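Local structure of NADP-dependent alcohol dehydrogenase (2OUI) at residues A162-G167 / A184-L189. The protein catalyses the zinc-dependent interconversion of alcohols and carbonyl compounds with NADP as the coenzyme, and assembles as a tetramer. The protein carries 1 engineered substitution. Residues are numbered along the deposited sequence; the frame is centred on the assembly and turned at random.
With EDO (1,2-ethanediol), chain L.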
loop_
_atom_site.group_PDB
_atom_site.type_symbol
_atom_site.label_atom_id
_atom_site.label_comp_id
_atom_site.label_asym_id
_atom_site.label_seq_id
_atom_site.Cartn_x
_atom_site.Cartn_y
_atom_site.Cartn_z
ATOM N N ALA A 162 -10.396 -4.017 6.647
ATOM C CA ALA A 162 -9.751 -4.925 7.592
ATOM C C ALA A 162 -8.451 -5.522 7.034
ATOM O O ALA A 162 -7.795 -6.292 7.724
ATOM C CB ALA A 162 -10.725 -6.037 8.012
ATOM N N ASN A 163 -8.111 -5.200 5.775
ATOM C CA ASN A 163 -6.802 -5.534 5.202
ATOM C C ASN A 163 -6.547 -7.039 5.269
ATOM O O ASN A 163 -5.464 -7.513 5.635
ATOM C CB ASN A 163 -5.696 -4.745 5.932
ATOM C CG ASN A 163 -4.367 -4.847 5.242
ATOM O OD1 ASN A 163 -4.304 -4.911 4.014
ATOM N ND2 ASN A 163 -3.294 -4.873 6.018
ATOM N N ILE A 164 -7.583 -7.788 4.922
ATOM C CA ILE A 164 -7.564 -9.234 5.100
ATOM C C ILE A 164 -6.579 -9.833 4.094
ATOM O O ILE A 164 -6.606 -9.465 2.909
ATOM C CB ILE A 164 -8.983 -9.835 4.950
ATOM C CG1 ILE A 164 -9.835 -9.434 6.171
ATOM C CG2 ILE A 164 -8.886 -11.326 4.852
ATOM C CD1 ILE A 164 -11.287 -9.488 5.924
ATOM N N LYS A 165 -5.714 -10.725 4.582
ATOM C CA LYS A 165 -4.697 -11.425 3.753
ATOM C C LYS A 165 -4.976 -12.914 3.665
ATOM O O LYS A 165 -5.719 -13.469 4.482
ATOM C CB LYS A 165 -3.292 -11.265 4.329
ATOM C CG LYS A 165 -2.797 -9.811 4.517
ATOM C CD LYS A 165 -2.791 -9.038 3.216
ATOM C CE LYS A 165 -2.256 -7.623 3.425
ATOM N NZ LYS A 165 -2.448 -6.832 2.175
ATOM N N LEU A 166 -4.335 -13.574 2.696
ATOM C CA LEU A 166 -4.521 -15.005 2.472
ATOM C C LEU A 166 -4.191 -15.806 3.710
ATOM O O LEU A 166 -3.094 -15.674 4.275
ATOM C CB LEU A 166 -3.658 -15.492 1.300
ATOM C CG LEU A 166 -4.091 -15.041 -0.105
ATOM C CD1 LEU A 166 -2.929 -15.197 -1.137
ATOM C CD2 LEU A 166 -5.338 -15.803 -0.567
ATOM N N GLY A 167 -5.156 -16.636 4.119
ATOM C CA GLY A 167 -5.038 -17.481 5.309
ATOM C C GLY A 167 -5.270 -16.804 6.653
ATOM O O GLY A 167 -5.182 -17.467 7.683
ATOM N N ALA A 184 -18.754 -12.932 3.563
ATOM C CA ALA A 184 -18.519 -13.331 2.170
ATOM C C ALA A 184 -17.283 -12.598 1.587
ATOM O O ALA A 184 -16.454 -13.223 0.922
ATOM C CB ALA A 184 -19.782 -13.121 1.313
ATOM N N GLY A 185 -17.145 -11.309 1.889
ATOM C CA GLY A 185 -15.998 -10.504 1.460
ATOM C C GLY A 185 -14.680 -11.057 2.004
ATOM O O GLY A 185 -13.722 -11.236 1.246
ATOM N N ALA A 186 -14.629 -11.329 3.314
ATOM C CA ALA A 186 -13.442 -11.925 3.932
ATOM C C ALA A 186 -13.071 -13.254 3.276
ATOM O O ALA A 186 -11.902 -13.517 3.030
ATOM C CB ALA A 186 -13.647 -12.107 5.460
ATOM N N ASN A 187 -14.062 -14.091 2.977
ATOM C CA ASN A 187 -13.827 -15.343 2.268
ATOM C C ASN A 187 -13.258 -15.154 0.852
ATOM O O ASN A 187 -12.406 -15.937 0.396
ATOM C CB ASN A 187 -15.146 -16.142 2.203
ATOM C CG ASN A 187 -14.930 -17.621 1.922
ATOM O OD1 ASN A 187 -15.589 -18.211 1.052
ATOM N ND2 ASN A 187 -14.022 -18.230 2.643
ATOM N N HIS A 188 -13.745 -14.122 0.163
ATOM C CA HIS A 188 -13.259 -13.739 -1.170
ATOM C C HIS A 188 -11.934 -12.961 -1.130
ATOM O O HIS A 188 -11.376 -12.691 -2.178
ATOM C CB HIS A 188 -14.303 -12.912 -1.928
ATOM C CG HIS A 188 -15.416 -13.727 -2.520
ATOM N ND1 HIS A 188 -16.598 -13.979 -1.853
ATOM C CD2 HIS A 188 -15.533 -14.325 -3.728
ATOM C CE1 HIS A 188 -17.392 -14.705 -2.626
ATOM N NE2 HIS A 188 -16.764 -14.943 -3.763
ATOM N N LEU A 189 -11.444 -12.603 0.057
ATOM C CA LEU A 189 -10.112 -12.013 0.187
ATOM C C LEU A 189 -9.098 -13.033 0.731
ATOM O O LEU A 189 -7.924 -12.721 0.904
ATOM C CB LEU A 189 -10.160 -10.775 1.080
ATOM C CG LEU A 189 -10.881 -9.565 0.461
ATOM C CD1 LEU A 189 -10.864 -8.389 1.444
ATOM C CD2 LEU A 189 -10.213 -9.153 -0.866
HETATM C C1 EDO L . -6.460 -6.306 0.654
HETATM O O1 EDO L . -6.025 -7.163 1.712
HETATM C C2 EDO L . -7.837 -5.744 0.995
HETATM O O2 EDO L . -7.677 -4.490 1.681
HETATM O O HOH W 1 -6.233 -10.615 0.495
#
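I164 and L189 touch through aliphatic branches, while the flat ring of H188 stays on the helix side. A184 C lies in the plane of that ring, at its edge. H188 ND1 donates to A184 O at 2.9 Å, with the oxygen close to the ring plane. The nitrogen sits above the carbonyl plane, 51° out of it. The same oxygen also accepts from H188 N, so two donors from one residue grip it. NE2 bonds to K313 O, and the ring is thus held from two sides.

The side chains meet through apolar groups alone. I164 CD1 abuts the flank of the last helical turn, 3.6 Å from A186 CB. I164 CG2 meets L189 CB at 4.0 Å, and these two side chains cross at about a right angle. With CG1 anti to the carbonyl carbon (chi1 -71°), CG2 lies anti to the backbone N and faces L189, while the extended CG1-CD1 arm goes to A186.

No direct hydrogen bond joins the segments. A water donates to I164 O and to L189 O, each at 2.7 Å, and bridges the two carbonyls. O1 of an ethanediol, a molecule probably from the crystallisation liquor, also donates to I164 O at 2.7 Å. N163 closes the preceding helix in a Schellman motif, and its OD1 takes a weak bond from K165 NZ.

A159 of helix 148-161 packs on both I164 and L189, and A191 packs on I164 and A186. L166 of the second subunit packs on L189 and H188. Just past L189, G190 forms backbone hydrogen bonds with G167. Segment 162-167 leads into strand 170-173; helix 177-188 follows that strand and ends within segment 184-189. The contact therefore joins the start and end of a strand-turn-helix unit, consistent with the first beta-alpha-beta crossover of a Rossmann fold. It sits beside the parallel sheet, at the entry to strand 170-173.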